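Local coordinates for protein alpha-1,2-mannosidase (Bacteroides thetaiotaomicron, PDB 2WW2) that hydrolyses alpha-mannosidic linkages with inversion at the anomeric carbon, as a calcium-dependent glycoside hydrolase of family 92, at residues His339-Phe342 and Thr343-Pro347; Pro347-Ser350 and Glu351-Gln355; Gly434-Tyr438 and Pro439-Glu443; Gln588-Ile591 and Tyr592-Asp595. One frame throughout, in Å; residues are numbered along the deposited sequence.

Contact 1: His339-Phe342 and Thr343-Pro347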
loop_
_atom_site.group_PDB
_atom_site.type_symbol
_atom_site.label_atom_id
_atom_site.label_comp_id
_atom_site.label_asym_id
_atom_site.label_seq_id
_atom_site.Cartn_x
_atom_site.Cartn_y
_atom_site.Cartn_z
ATOM N N HIS A 339 2.092 14.088 31.931
ATOM C CA HIS A 339 2.553 14.297 33.306
ATOM C C HIS A 339 3.892 15.011 33.386
ATOM O O HIS A 339 4.081 15.845 34.258
ATOM C CB HIS A 339 2.494 12.994 34.109
ATOM C CG HIS A 339 1.093 12.614 34.450
ATOM N ND1 HIS A 339 0.410 13.191 35.501
ATOM C CD2 HIS A 339 0.206 11.807 33.816
ATOM C CE1 HIS A 339 -0.822 12.710 35.538
ATOM N NE2 HIS A 339 -0.971 11.867 34.528
ATOM N N PRO A 340 4.828 14.701 32.464
ATOM C CA PRO A 340 6.048 15.515 32.466
ATOM C C PRO A 340 5.770 16.997 32.261
ATOM O O PRO A 340 6.438 17.832 32.874
ATOM C CB PRO A 340 6.848 14.946 31.304
ATOM C CG PRO A 340 6.467 13.426 31.346
ATOM C CD PRO A 340 4.976 13.461 31.673
ATOM N N LEU A 341 4.805 17.344 31.405
ATOM C CA LEU A 341 4.454 18.758 31.282
ATOM C C LEU A 341 3.987 19.300 32.642
ATOM O O LEU A 341 4.357 20.416 33.028
ATOM C CB LEU A 341 3.374 18.992 30.200
ATOM C CG LEU A 341 3.123 20.473 29.863
ATOM C CD1 LEU A 341 4.322 21.088 29.150
ATOM C CD2 LEU A 341 1.828 20.710 29.011
ATOM N N PHE A 342 3.167 18.537 33.368
ATOM C CA PHE A 342 2.748 18.981 34.698
ATOM C C PHE A 342 3.958 19.190 35.619
ATOM O O PHE A 342 4.045 20.201 36.314
ATOM C CB PHE A 342 1.740 18.007 35.378
ATOM C CG PHE A 342 0.468 17.770 34.592
ATOM C CD1 PHE A 342 -0.033 18.737 33.706
ATOM C CD2 PHE A 342 -0.241 16.578 34.750
ATOM C CE1 PHE A 342 -1.222 18.500 32.984
ATOM C CE2 PHE A 342 -1.414 16.334 34.022
ATOM C CZ PHE A 342 -1.904 17.300 33.134
ATOM N N THR A 343 4.901 18.255 35.629
ATOM C CA THR A 343 6.031 18.396 36.559
ATOM C C THR A 343 6.787 19.683 36.302
ATOM O O THR A 343 7.439 20.200 37.204
ATOM C CB THR A 343 7.053 17.212 36.475
ATOM O OG1 THR A 343 7.650 17.194 35.176
ATOM C CG2 THR A 343 6.364 15.863 36.753
ATOM N N LEU A 344 6.720 20.197 35.073
ATOM C CA LEU A 344 7.485 21.390 34.707
ATOM C C LEU A 344 6.680 22.666 34.959
ATOM O O LEU A 344 7.116 23.561 35.684
ATOM C CB LEU A 344 7.890 21.326 33.220
ATOM C CG LEU A 344 8.688 22.515 32.655
ATOM C CD1 LEU A 344 9.943 22.764 33.494
ATOM C CD2 LEU A 344 9.044 22.286 31.169
ATOM N N LEU A 345 5.504 22.735 34.339
ATOM C CA LEU A 345 4.710 23.961 34.340
ATOM C C LEU A 345 3.582 24.006 35.388
ATOM O O LEU A 345 3.122 25.093 35.753
ATOM C CB LEU A 345 4.122 24.189 32.958
ATOM C CG LEU A 345 5.083 24.705 31.879
ATOM C CD1 LEU A 345 4.375 24.659 30.552
ATOM C CD2 LEU A 345 5.517 26.135 32.167
ATOM N N TYR A 346 3.147 22.834 35.852
ATOM C CA TYR A 346 2.043 22.722 36.807
ATOM C C TYR A 346 2.384 21.749 37.942
ATOM O O TYR A 346 1.624 20.814 38.218
ATOM C CB TYR A 346 0.760 22.290 36.073
ATOM C CG TYR A 346 0.504 23.106 34.813
ATOM C CD1 TYR A 346 -0.158 24.336 34.886
ATOM C CD2 TYR A 346 0.947 22.671 33.571
ATOM C CE1 TYR A 346 -0.369 25.110 33.739
ATOM C CE2 TYR A 346 0.738 23.438 32.414
ATOM C CZ TYR A 346 0.063 24.656 32.519
ATOM O OH TYR A 346 -0.163 25.429 31.396
ATOM N N PRO A 347 3.528 21.965 38.620
ATOM C CA PRO A 347 3.999 20.932 39.549
ATOM C C PRO A 347 3.094 20.804 40.781
ATOM O O PRO A 347 3.144 19.786 41.467
ATOM C CB PRO A 347 5.410 21.418 39.942
ATOM C CG PRO A 347 5.367 22.893 39.751
ATOM C CD PRO A 347 4.474 23.085 38.524
#
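Thr343 is tied to the preceding turn of helix 338-345 by backbone and side chain together. Its N bonds to His339 O at 2.9 Å, while its hydroxyl OG1 donates to Pro340 O at 2.7 Å from 20° outside that carbonyl's plane. A chi1 of 64° makes this possible by setting OG1 between the backbone N and the carbonyl carbon, and it leaves CG2 at 3.4 Å from His339 O. OG1 is also bonded to Lys394 NZ. At the next residue, Leu341 O is gripped twice: Leu345 N arrives at 2.9 Å in an almost straight bond, and Leu344 N at 3.1 Å from well above the carbonyl plane. This mixture of i+4 and i+3 bonds tightens the last turn.

Each apolar pair joins side chains four residues, about one turn, apart. The CD1 methyls of Leu341 and Leu345 touch at 3.8 Å where the side chains cross at a slant, and helix 632-640 packs against Leu341. Phe342 CD1 is 4.1 Å from Tyr346 CD2, which sits at the edge of the Phe342 ring near its plane. Trp36 meets the Phe342 ring edge-to-face, and Tyr346 OH bonds to Tyr270 O. Tyr346 leaves helical backbone angles and takes the N-cap position of helix 347-364, so the arrangement is that of a buried helix end passing directly into a second helix within the catalytic domain.

Contact 2: Pro347-Ser350 and Glu351-Gln355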
loop_
_atom_site.group_PDB
_atom_site.type_symbol
_atom_site.label_atom_id
_atom_site.label_comp_id
_atom_site.label_asym_id
_atom_site.label_seq_id
_atom_site.Cartn_x
_atom_site.Cartn_y
_atom_site.Cartn_z
ATOM N N PRO A 347 3.528 21.965 38.620
ATOM C CA PRO A 347 3.999 20.932 39.549
ATOM C C PRO A 347 3.094 20.804 40.781
ATOM O O PRO A 347 3.144 19.786 41.467
ATOM C CB PRO A 347 5.410 21.418 39.942
ATOM C CG PRO A 347 5.367 22.893 39.751
ATOM C CD PRO A 347 4.474 23.085 38.524
ATOM N N GLU A 348 2.270 21.816 41.057
ATOM C CA GLU A 348 1.335 21.706 42.180
ATOM C C GLU A 348 0.336 20.597 41.863
ATOM O O GLU A 348 -0.202 19.948 42.772
ATOM C CB GLU A 348 0.615 23.040 42.491
ATOM C CG GLU A 348 -0.439 23.465 41.478
ATOM C CD GLU A 348 0.123 24.275 40.304
ATOM O OE1 GLU A 348 1.325 24.164 39.968
ATOM O OE2 GLU A 348 -0.650 25.040 39.718
ATOM N N VAL A 349 0.095 20.370 40.570
ATOM C CA VAL A 349 -0.783 19.268 40.181
ATOM C C VAL A 349 -0.099 17.917 40.411
ATOM O O VAL A 349 -0.680 17.023 41.040
ATOM C CB VAL A 349 -1.265 19.411 38.736
ATOM C CG1 VAL A 349 -2.192 18.225 38.367
ATOM C CG2 VAL A 349 -2.010 20.751 38.599
ATOM N N SER A 350 1.152 17.791 39.966
ATOM C CA SER A 350 1.894 16.535 40.159
ATOM C C SER A 350 2.060 16.217 41.643
ATOM O O SER A 350 2.084 15.041 42.036
ATOM C CB SER A 350 3.266 16.603 39.482
ATOM O OG SER A 350 3.140 16.999 38.120
ATOM N N GLU A 351 2.205 17.252 42.469
ATOM C CA GLU A 351 2.300 17.036 43.923
ATOM C C GLU A 351 1.086 16.250 44.440
ATOM O O GLU A 351 1.229 15.362 45.287
ATOM C CB GLU A 351 2.433 18.363 44.697
ATOM C CG GLU A 351 3.801 19.034 44.548
ATOM C CD GLU A 351 3.884 20.405 45.202
ATOM O OE1 GLU A 351 2.851 20.957 45.630
ATOM O OE2 GLU A 351 5.000 20.936 45.290
ATOM N N ARG A 352 -0.107 16.602 43.959
ATOM C CA ARG A 352 -1.342 15.951 44.414
ATOM C C ARG A 352 -1.599 14.623 43.679
ATOM O O ARG A 352 -2.098 13.651 44.279
ATOM C CB ARG A 352 -2.545 16.895 44.251
ATOM C CG ARG A 352 -2.403 18.213 45.020
ATOM C CD ARG A 352 -3.678 19.053 44.955
ATOM N NE ARG A 352 -3.929 19.571 43.613
ATOM C CZ ARG A 352 -3.700 20.831 43.246
ATOM N NH1 ARG A 352 -3.197 21.694 44.121
ATOM N NH2 ARG A 352 -3.960 21.229 42.006
ATOM N N VAL A 353 -1.251 14.579 42.391
ATOM C CA VAL A 353 -1.431 13.360 41.595
ATOM C C VAL A 353 -0.583 12.230 42.152
ATOM O O VAL A 353 -1.042 11.072 42.260
ATOM C CB VAL A 353 -1.057 13.584 40.112
ATOM C CG1 VAL A 353 -0.919 12.237 39.384
ATOM C CG2 VAL A 353 -2.118 14.449 39.424
ATOM N N THR A 354 0.659 12.545 42.516
ATOM C CA THR A 354 1.537 11.488 43.047
ATOM C C THR A 354 1.005 10.972 44.378
ATOM O O THR A 354 0.951 9.750 44.590
ATOM C CB THR A 354 3.022 11.930 43.170
ATOM O OG1 THR A 354 3.087 13.147 43.913
ATOM C CG2 THR A 354 3.626 12.162 41.760
ATOM N N GLN A 355 0.571 11.880 45.254
ATOM C CA GLN A 355 -0.090 11.447 46.498
ATOM C C GLN A 355 -1.307 10.553 46.227
ATOM O O GLN A 355 -1.553 9.586 46.954
ATOM C CB GLN A 355 -0.602 12.642 47.309
ATOM C CG GLN A 355 0.385 13.367 48.196
ATOM C CD GLN A 355 -0.227 14.667 48.713
ATOM O OE1 GLN A 355 0.028 15.769 48.171
ATOM N NE2 GLN A 355 -1.096 14.544 49.715
HETATM O O HOH W 1 0.043 20.960 45.409
#
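Arg352 folds back along helix 347-364 over Glu348 and Val349. Its CB begins 3.7 Å from Val349 O. CG, set beside the backbone N, comes to 3.6 Å from Glu348 O. The chain then runs extended through chi2 and bends at chi3 (-69°), which lays the guanidinium flat over the same carbonyl: Glu348 O lies 3.6 Å from the guanidinium plane, over its centre near CZ. At the tip, NH2 reaches Val349 CG2 at 4.0 Å, while NE bonds to Tyr326 OH.

Glu348 O therefore meets a face of the cation, and its bond comes from elsewhere. A water donates to Glu348 O at 2.8 Å and to Glu351 OE1, also at 2.8 Å, bridging the backbone to the carboxylate one turn later. The carboxylate of Glu348 pairs instead with Arg273 in a salt bridge. Along the buried side, Val349 CG1 packs on Val353 CG2 at 3.9 Å. Beside it, Ser350 O accepts both the N and, at 2.8 Å, the OG1 of Thr354.

The chemistry implies a helix with two characters. The buried side pairs valine methyls with a threonine hydroxyl that donates to the backbone. On the charged side, the guanidinium probably stabilises the Glu348 carbonyl electrostatically through its face, while a water supplies that oxygen's hydrogen bond.

Contact 3: Gly434-Tyr438 and Pro439-Glu443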
loop_
_atom_site.group_PDB
_atom_site.type_symbol
_atom_site.label_atom_id
_atom_site.label_comp_id
_atom_site.label_asym_id
_atom_site.label_seq_id
_atom_site.Cartn_x
_atom_site.Cartn_y
_atom_site.Cartn_z
ATOM N N GLY A 434 13.469 -13.437 31.796
ATOM C CA GLY A 434 14.031 -12.191 31.272
ATOM C C GLY A 434 13.139 -11.534 30.228
ATOM O O GLY A 434 13.509 -10.507 29.624
ATOM N N TYR A 435 11.963 -12.121 30.002
ATOM C CA TYR A 435 10.985 -11.561 29.052
ATOM C C TYR A 435 9.655 -12.237 29.314
ATOM O O TYR A 435 9.611 -13.300 29.952
ATOM C CB TYR A 435 11.413 -11.787 27.587
ATOM C CG TYR A 435 11.485 -13.256 27.215
ATOM C CD1 TYR A 435 10.365 -13.934 26.736
ATOM C CD2 TYR A 435 12.669 -13.974 27.376
ATOM C CE1 TYR A 435 10.428 -15.281 26.423
ATOM C CE2 TYR A 435 12.739 -15.317 27.058
ATOM C CZ TYR A 435 11.619 -15.967 26.587
ATOM O OH TYR A 435 11.692 -17.318 26.273
ATOM N N VAL A 436 8.575 -11.634 28.823
ATOM C CA VAL A 436 7.260 -12.252 28.882
ATOM C C VAL A 436 7.031 -13.040 27.587
ATOM O O VAL A 436 7.230 -12.489 26.488
ATOM C CB VAL A 436 6.132 -11.203 29.035
ATOM C CG1 VAL A 436 4.785 -11.892 29.218
ATOM C CG2 VAL A 436 6.432 -10.252 30.202
ATOM N N PRO A 437 6.627 -14.329 27.708
ATOM C CA PRO A 437 6.516 -15.166 26.512
ATOM C C PRO A 437 5.135 -15.110 25.863
ATOM O O PRO A 437 4.123 -14.926 26.547
ATOM C CB PRO A 437 6.791 -16.573 27.052
ATOM C CG PRO A 437 6.173 -16.536 28.439
ATOM C CD PRO A 437 6.551 -15.133 28.950
ATOM N N TYR A 438 5.121 -15.252 24.537
ATOM C CA TYR A 438 3.896 -15.338 23.730
ATOM C C TYR A 438 3.961 -16.701 23.029
ATOM O O TYR A 438 5.021 -17.109 22.611
ATOM C CB TYR A 438 3.864 -14.197 22.697
ATOM C CG TYR A 438 2.618 -14.201 21.833
ATOM C CD1 TYR A 438 1.456 -13.556 22.253
ATOM C CD2 TYR A 438 2.592 -14.874 20.622
ATOM C CE1 TYR A 438 0.308 -13.575 21.482
ATOM C CE2 TYR A 438 1.430 -14.911 19.834
ATOM C CZ TYR A 438 0.307 -14.259 20.273
ATOM O OH TYR A 438 -0.831 -14.281 19.512
ATOM N N PRO A 439 2.819 -17.398 22.862
ATOM C CA PRO A 439 1.437 -16.985 23.075
ATOM C C PRO A 439 0.943 -17.174 24.509
ATOM O O PRO A 439 -0.242 -16.982 24.769
ATOM C CB PRO A 439 0.660 -17.901 22.119
ATOM C CG PRO A 439 1.477 -19.204 22.137
ATOM C CD PRO A 439 2.918 -18.799 22.406
ATOM N N GLU A 440 1.829 -17.541 25.432
ATOM C CA GLU A 440 1.446 -17.706 26.836
ATOM C C GLU A 440 0.771 -16.472 27.431
ATOM O O GLU A 440 -0.147 -16.589 28.236
ATOM C CB GLU A 440 2.662 -18.062 27.682
ATOM C CG GLU A 440 3.208 -19.472 27.423
ATOM C CD GLU A 440 4.196 -19.528 26.271
ATOM O OE1 GLU A 440 4.341 -18.517 25.550
ATOM O OE2 GLU A 440 4.831 -20.593 26.087
ATOM N N VAL A 441 1.246 -15.285 27.058
ATOM C CA VAL A 441 0.660 -14.041 27.563
ATOM C C VAL A 441 0.377 -13.120 26.385
ATOM O O VAL A 441 1.260 -12.876 25.571
ATOM C CB VAL A 441 1.630 -13.331 28.553
ATOM C CG1 VAL A 441 1.016 -12.035 29.080
ATOM C CG2 VAL A 441 2.014 -14.256 29.714
ATOM N N PRO A 442 -0.865 -12.623 26.267
ATOM C CA PRO A 442 -1.189 -11.672 25.201
ATOM C C PRO A 442 -0.283 -10.443 25.233
ATOM O O PRO A 442 0.038 -9.945 26.314
ATOM C CB PRO A 442 -2.622 -11.237 25.534
ATOM C CG PRO A 442 -3.199 -12.390 26.296
ATOM C CD PRO A 442 -2.041 -12.994 27.069
ATOM N N GLU A 443 0.130 -9.961 24.066
ATOM C CA GLU A 443 0.877 -8.707 23.990
ATOM C C GLU A 443 2.218 -8.737 24.741
ATOM O O GLU A 443 2.708 -7.720 25.214
ATOM C CB GLU A 443 -0.018 -7.548 24.457
ATOM C CG GLU A 443 -1.248 -7.421 23.564
ATOM C CD GLU A 443 -2.319 -6.483 24.108
ATOM O OE1 GLU A 443 -2.000 -5.411 24.667
ATOM O OE2 GLU A 443 -3.508 -6.821 23.940
#
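Tyr438 and Pro439 are brought together by two torsions: the peptide between them is cis, and chi1 of Tyr438 (-179°) puts CG opposite the backbone N and beside the carbonyl carbon. The phenol ring is thereby laid against the proline. Pro439 CA stands over its face, 3.4 Å from the centroid of the Tyr438 ring and 18° off the normal, a close CH-pi contact. Pro439 CB lies over the same ring nearer its rim, 3.8 Å from Tyr438 CE2. Val441 O comes to the ring edge, 3.4 Å from Tyr438 CD1.

With the cis proline as its third residue, Pro437-Glu440 forms a type VI turn. The chain doubles back far enough for Val441 N to bond to Pro437 O at 2.9 Å, in the carbonyl plane. Val436 and Val441 then cross at about a right angle, with Val436 CG1 3.5 Å from Val441 CB. Glu440, bent at chi2 (86°), curls its carboxylate inward until OE1 is 3.5 Å from Pro437 CB; its other oxygen, OE2, accepts from Ala497 N. Helices 427-433 and 444-465 flank the turn, Tyr429 covering the Pro437 side.

A CA-H beside an amide and a carbonyl is polarised, and the electron-rich phenol face is suited to receive it. An aromatic-proline CH-pi contact of this kind probably helps favour the cis peptide at the centre of the turn.

Contact 4: Gln588-Ile591 and Tyr592-Asp595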
loop_
_atom_site.group_PDB
_atom_site.type_symbol
_atom_site.label_atom_id
_atom_site.label_comp_id
_atom_site.label_asym_id
_atom_site.label_seq_id
_atom_site.Cartn_x
_atom_site.Cartn_y
_atom_site.Cartn_z
ATOM N N GLN A 588 6.467 7.762 19.647
ATOM C CA GLN A 588 6.256 9.205 19.899
ATOM C C GLN A 588 7.579 9.970 20.123
ATOM O O GLN A 588 7.709 11.124 19.741
ATOM C CB GLN A 588 5.334 9.426 21.105
ATOM C CG GLN A 588 3.863 9.161 20.796
ATOM C CD GLN A 588 2.962 9.265 22.029
ATOM O OE1 GLN A 588 3.408 9.664 23.114
ATOM N NE2 GLN A 588 1.689 8.919 21.858
ATOM N N HIS A 589 8.544 9.316 20.753
ATOM C CA HIS A 589 9.840 9.936 21.057
ATOM C C HIS A 589 10.847 9.814 19.912
ATOM O O HIS A 589 11.913 10.417 19.959
ATOM C CB HIS A 589 10.448 9.249 22.273
ATOM C CG HIS A 589 10.945 7.867 21.977
ATOM N ND1 HIS A 589 10.098 6.808 21.734
ATOM C CD2 HIS A 589 12.201 7.381 21.840
ATOM C CE1 HIS A 589 10.810 5.722 21.476
ATOM N NE2 HIS A 589 12.090 6.046 21.531
ATOM N N ALA A 590 10.521 9.035 18.880
ATOM C CA ALA A 590 11.573 8.569 17.960
ATOM C C ALA A 590 12.253 9.679 17.155
ATOM O O ALA A 590 13.450 9.604 16.876
ATOM C CB ALA A 590 11.043 7.466 17.039
ATOM N N ILE A 591 11.509 10.712 16.775
ATOM C CA ILE A 591 12.136 11.811 16.042
ATOM C C ILE A 591 13.291 12.445 16.817
ATOM O O ILE A 591 14.236 12.964 16.217
ATOM C CB ILE A 591 11.132 12.909 15.650
ATOM C CG1 ILE A 591 10.291 12.418 14.488
ATOM C CG2 ILE A 591 11.882 14.154 15.192
ATOM C CD1 ILE A 591 9.291 13.472 13.958
ATOM N N TYR A 592 13.237 12.368 18.147
ATOM C CA TYR A 592 14.272 12.992 18.972
ATOM C C TYR A 592 15.510 12.121 19.100
ATOM O O TYR A 592 16.506 12.565 19.672
ATOM C CB TYR A 592 13.739 13.329 20.374
ATOM C CG TYR A 592 12.790 14.516 20.369
ATOM C CD1 TYR A 592 13.281 15.820 20.475
ATOM C CD2 TYR A 592 11.420 14.334 20.223
ATOM C CE1 TYR A 592 12.430 16.918 20.451
ATOM C CE2 TYR A 592 10.547 15.431 20.184
ATOM C CZ TYR A 592 11.072 16.720 20.292
ATOM O OH TYR A 592 10.227 17.814 20.275
ATOM N N LEU A 593 15.463 10.897 18.583
ATOM C CA LEU A 593 16.585 9.963 18.794
ATOM C C LEU A 593 17.853 10.398 18.050
ATOM O O LEU A 593 18.954 10.027 18.432
ATOM C CB LEU A 593 16.190 8.522 18.443
ATOM C CG LEU A 593 15.210 7.857 19.422
ATOM C CD1 LEU A 593 14.706 6.496 18.888
ATOM C CD2 LEU A 593 15.862 7.673 20.765
ATOM N N TYR A 594 17.711 11.189 16.992
ATOM C CA TYR A 594 18.904 11.700 16.314
ATOM C C TYR A 594 19.796 12.510 17.262
ATOM O O TYR A 594 20.988 12.619 17.011
ATOM C CB TYR A 594 18.558 12.566 15.128
ATOM C CG TYR A 594 17.824 11.886 13.978
ATOM C CD1 TYR A 594 18.508 11.105 13.045
ATOM C CD2 TYR A 594 16.467 12.098 13.783
ATOM C CE1 TYR A 594 17.846 10.533 11.962
ATOM C CE2 TYR A 594 15.783 11.514 12.708
ATOM C CZ TYR A 594 16.478 10.738 11.807
ATOM O OH TYR A 594 15.804 10.179 10.740
ATOM N N ASP A 595 19.214 13.068 18.327
ATOM C CA ASP A 595 19.960 13.846 19.342
ATOM C C ASP A 595 20.965 13.000 20.106
ATOM O O ASP A 595 21.897 13.536 20.718
ATOM C CB ASP A 595 19.016 14.438 20.396
ATOM C CG ASP A 595 18.322 15.731 19.953
ATOM O OD1 ASP A 595 18.717 16.348 18.947
ATOM O OD2 ASP A 595 17.376 16.156 20.663
#
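Tyr592 and Leu593 bond back three residues in successive 3-10-type turns, Tyr592 N to His589 O at 3.0 Å and Leu593 N to Ala590 O at 2.9 Å, both donors standing above the carbonyl planes. Asp595 N repeats the i+3 pattern to Tyr592 O, so this part of the connection between helices 565-577 and 600-613 is tightly wound and runs on into a 3-10 segment.

His589 and Leu593 form the main side-chain pair. The imidazole is swung toward the leucine by a chi1 of 72°, which sets CG between the backbone N and the carbonyl carbon. Its CD2 then lies 3.8 Å from Leu593 CD2, and its NE2 is 3.7 Å from Leu593 CD1, so both leucine methyls lie against the CD2-NE2 part of the imidazole. Phe527 meets the His589 ring edge-to-face. Leu593 CD1 also touches Ala590 CB at 4.2 Å.

The two tyrosines turn ring edges to backbone oxygens. Tyr592 CD2 is 4.0 Å from His589 O, which lies in the plane of that ring. Farther out, the Tyr592 ring lies nearly parallel to that of Tyr643, and the hydroxyls are both bonded, Tyr592 OH to Ser638 OG and Tyr594 OH to Asp548 OD1. Ile591 O, which accepts from Thr603 OG1, also sits at the edge of the Tyr594 ring, 3.4 Å from Tyr594 CD2 and near the ring plane.

In the fold
All four contacts lie in the family 92 catalytic domain and follow one another along the chain. Contacts 1 and 2 share Pro347, the first residue of helix 347-364, just after helix 338-345 has ended. Their centres are about 9 Å apart, and the helices touch where Ser350 OG comes 3.2 Å from Phe342 CB. Contact 4, a buried connection before helix 600-613, has its centre about 21 Å from that of contact 1. Contact 3 is farther toward the periphery, between helices 427-433 and 444-465, its centre about 34 Å from those of contacts 1 and 2 and about 27 Å from that of contact 4. The set thus samples helix ends and connecting turns of a domain rich in helices, from interior to margin.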